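Side-chain contact in 3-dehydroquinate dehydratase (Thermus thermophilus, PDB 2UYG), which catalyses the trans-dehydration of 3-dehydroquinate to 3-dehydroshikimate through an enolate intermediate, the third step of the pathway to chorismate: residues 14-18 and 19-23. Residues are numbered along the deposited sequence; the frame is centred on the assembly and turned at random.
Sequences GRREP and EVYGR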
loop_
_atom_site.group_PDB
_atom_site.type_symbol
_atom_site.label_atom_id
_atom_site.label_comp_id
_atom_site.label_asym_id
_atom_site.label_seq_id
_atom_site.Cartn_x
_atom_site.Cartn_y
_atom_site.Cartn_z
ATOM N N GLY A 14 -13.179 -35.155 1.196
ATOM C CA GLY A 14 -14.073 -36.138 0.582
ATOM C C GLY A 14 -15.185 -35.431 -0.109
ATOM O O GLY A 14 -15.214 -35.505 -1.324
ATOM N N ARG A 15 -16.025 -34.695 0.637
ATOM C CA ARG A 15 -17.096 -33.803 0.097
ATOM C C ARG A 15 -16.797 -32.275 -0.186
ATOM O O ARG A 15 -17.431 -31.654 -1.053
ATOM C CB ARG A 15 -18.299 -33.834 1.026
ATOM C CG ARG A 15 -18.842 -35.239 1.388
ATOM C CD ARG A 15 -20.373 -35.394 1.256
ATOM N NE ARG A 15 -20.720 -36.605 0.509
ATOM C CZ ARG A 15 -21.065 -36.666 -0.794
ATOM N NH1 ARG A 15 -21.157 -35.575 -1.574
ATOM N NH2 ARG A 15 -21.355 -37.863 -1.307
ATOM N N ARG A 16 -15.862 -31.643 0.525
ATOM C CA ARG A 16 -15.496 -30.237 0.131
ATOM C C ARG A 16 -14.744 -30.274 -1.173
ATOM O O ARG A 16 -13.694 -30.861 -1.183
ATOM C CB ARG A 16 -14.699 -29.493 1.258
ATOM C CG ARG A 16 -13.497 -30.206 1.811
ATOM C CD ARG A 16 -12.712 -29.466 2.961
ATOM N NE ARG A 16 -12.341 -28.040 2.815
ATOM C CZ ARG A 16 -11.250 -27.469 3.331
ATOM N NH1 ARG A 16 -10.368 -28.168 4.031
ATOM N NH2 ARG A 16 -11.022 -26.160 3.188
ATOM N N GLU A 17 -15.299 -29.730 -2.269
ATOM C CA GLU A 17 -14.766 -29.871 -3.701
ATOM C C GLU A 17 -14.650 -31.242 -4.521
ATOM O O GLU A 17 -15.290 -32.202 -4.135
ATOM C CB GLU A 17 -13.451 -29.139 -3.805
ATOM C CG GLU A 17 -13.346 -28.328 -5.107
ATOM C CD GLU A 17 -14.506 -27.356 -5.435
ATOM O OE1 GLU A 17 -14.296 -26.097 -5.260
ATOM O OE2 GLU A 17 -15.581 -27.814 -5.913
ATOM N N PRO A 18 -14.069 -31.283 -5.757
ATOM C CA PRO A 18 -13.256 -32.417 -6.268
ATOM C C PRO A 18 -11.954 -32.060 -7.017
ATOM O O PRO A 18 -11.094 -32.966 -7.304
ATOM C CB PRO A 18 -14.201 -33.018 -7.351
ATOM C CG PRO A 18 -14.720 -31.640 -8.089
ATOM C CD PRO A 18 -14.554 -30.493 -6.920
ATOM N N GLU A 19 -11.870 -30.800 -7.459
ATOM C CA GLU A 19 -10.758 -30.315 -8.253
ATOM C C GLU A 19 -9.898 -29.516 -7.303
ATOM O O GLU A 19 -8.664 -29.490 -7.481
ATOM C CB GLU A 19 -11.224 -29.450 -9.452
ATOM C CG GLU A 19 -10.694 -29.896 -10.833
ATOM C CD GLU A 19 -9.159 -29.844 -10.965
ATOM O OE1 GLU A 19 -8.570 -28.745 -10.800
ATOM O OE2 GLU A 19 -8.533 -30.899 -11.273
ATOM N N VAL A 20 -10.506 -28.898 -6.268
ATOM C CA VAL A 20 -9.698 -28.304 -5.177
ATOM C C VAL A 20 -8.991 -29.358 -4.325
ATOM O O VAL A 20 -7.783 -29.408 -4.390
ATOM C CB VAL A 20 -10.411 -27.199 -4.315
ATOM C CG1 VAL A 20 -9.480 -26.669 -3.260
ATOM C CG2 VAL A 20 -10.811 -26.037 -5.174
ATOM N N TYR A 21 -9.688 -30.212 -3.578
ATOM C CA TYR A 21 -9.008 -31.080 -2.588
ATOM C C TYR A 21 -8.713 -32.587 -2.923
ATOM O O TYR A 21 -7.659 -33.126 -2.497
ATOM C CB TYR A 21 -9.731 -30.981 -1.261
ATOM C CG TYR A 21 -9.661 -29.613 -0.663
ATOM C CD1 TYR A 21 -10.762 -28.744 -0.721
ATOM C CD2 TYR A 21 -8.492 -29.157 -0.058
ATOM C CE1 TYR A 21 -10.706 -27.440 -0.189
ATOM C CE2 TYR A 21 -8.423 -27.851 0.489
ATOM C CZ TYR A 21 -9.533 -27.003 0.428
ATOM O OH TYR A 21 -9.494 -25.724 0.990
ATOM N N GLY A 22 -9.590 -33.217 -3.714
ATOM C CA GLY A 22 -9.503 -34.632 -4.045
ATOM C C GLY A 22 -10.668 -35.431 -3.430
ATOM O O GLY A 22 -11.617 -34.876 -2.914
ATOM N N ARG A 23 -10.574 -36.755 -3.474
ATOM C CA ARG A 23 -11.663 -37.603 -2.989
ATOM C C ARG A 23 -11.283 -38.249 -1.652
ATOM O O ARG A 23 -12.166 -38.691 -0.912
ATOM C CB ARG A 23 -12.096 -38.639 -4.056
ATOM C CG ARG A 23 -10.945 -39.479 -4.769
ATOM C CD ARG A 23 -11.202 -39.808 -6.327
ATOM N NE ARG A 23 -12.273 -40.806 -6.509
ATOM C CZ ARG A 23 -12.459 -41.593 -7.586
ATOM N NH1 ARG A 23 -11.650 -41.551 -8.643
ATOM N NH2 ARG A 23 -13.471 -42.448 -7.603
#
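Cation-pi packing joins Arg-16 to Tyr-21, five residues on: the guanidinium lies off-centre over one face of the phenol ring, its CZ 3.9 Å from the ring centroid, with the two planes tilted by 33°. Arg-16 reaches there because its chain bends at chi3 (-48°), which lays NE 3.5 Å from CE1 of Tyr-21 and carries NH2 beyond the ring toward the hydroxyl. Arg-16 NH2 and Tyr-21 OH come within 2.7 Å, at a poor angle for hydrogen bonding, the oxygen sitting over the guanidinium face. The hydroxyl is instead hydrogen-bonded to Arg-106 NH1. This is the active-site loop between strand 2-6 and helix 26-39 of the flavodoxin-like fold of type II dehydroquinases, where Tyr-21 is the predicted proton acceptor and Arg-16 the predicted transition-state stabiliser; Asp-86 of a second subunit makes a long, weak ion pair with Arg-16. A leucine in place of Tyr-21 would probably leave the Arg-16 guanidinium without its aromatic face and Arg-106 without its hydroxyl partner. Glu-17 CG lies doubtfully close to Val-20 CB, while Val-20 CG1 packs toward the rim on the opposite face of the tyrosine ring. Where the loop closes, Gly-14 CA gives a CA-H...O contact to Arg-23 O at 3.5 Å.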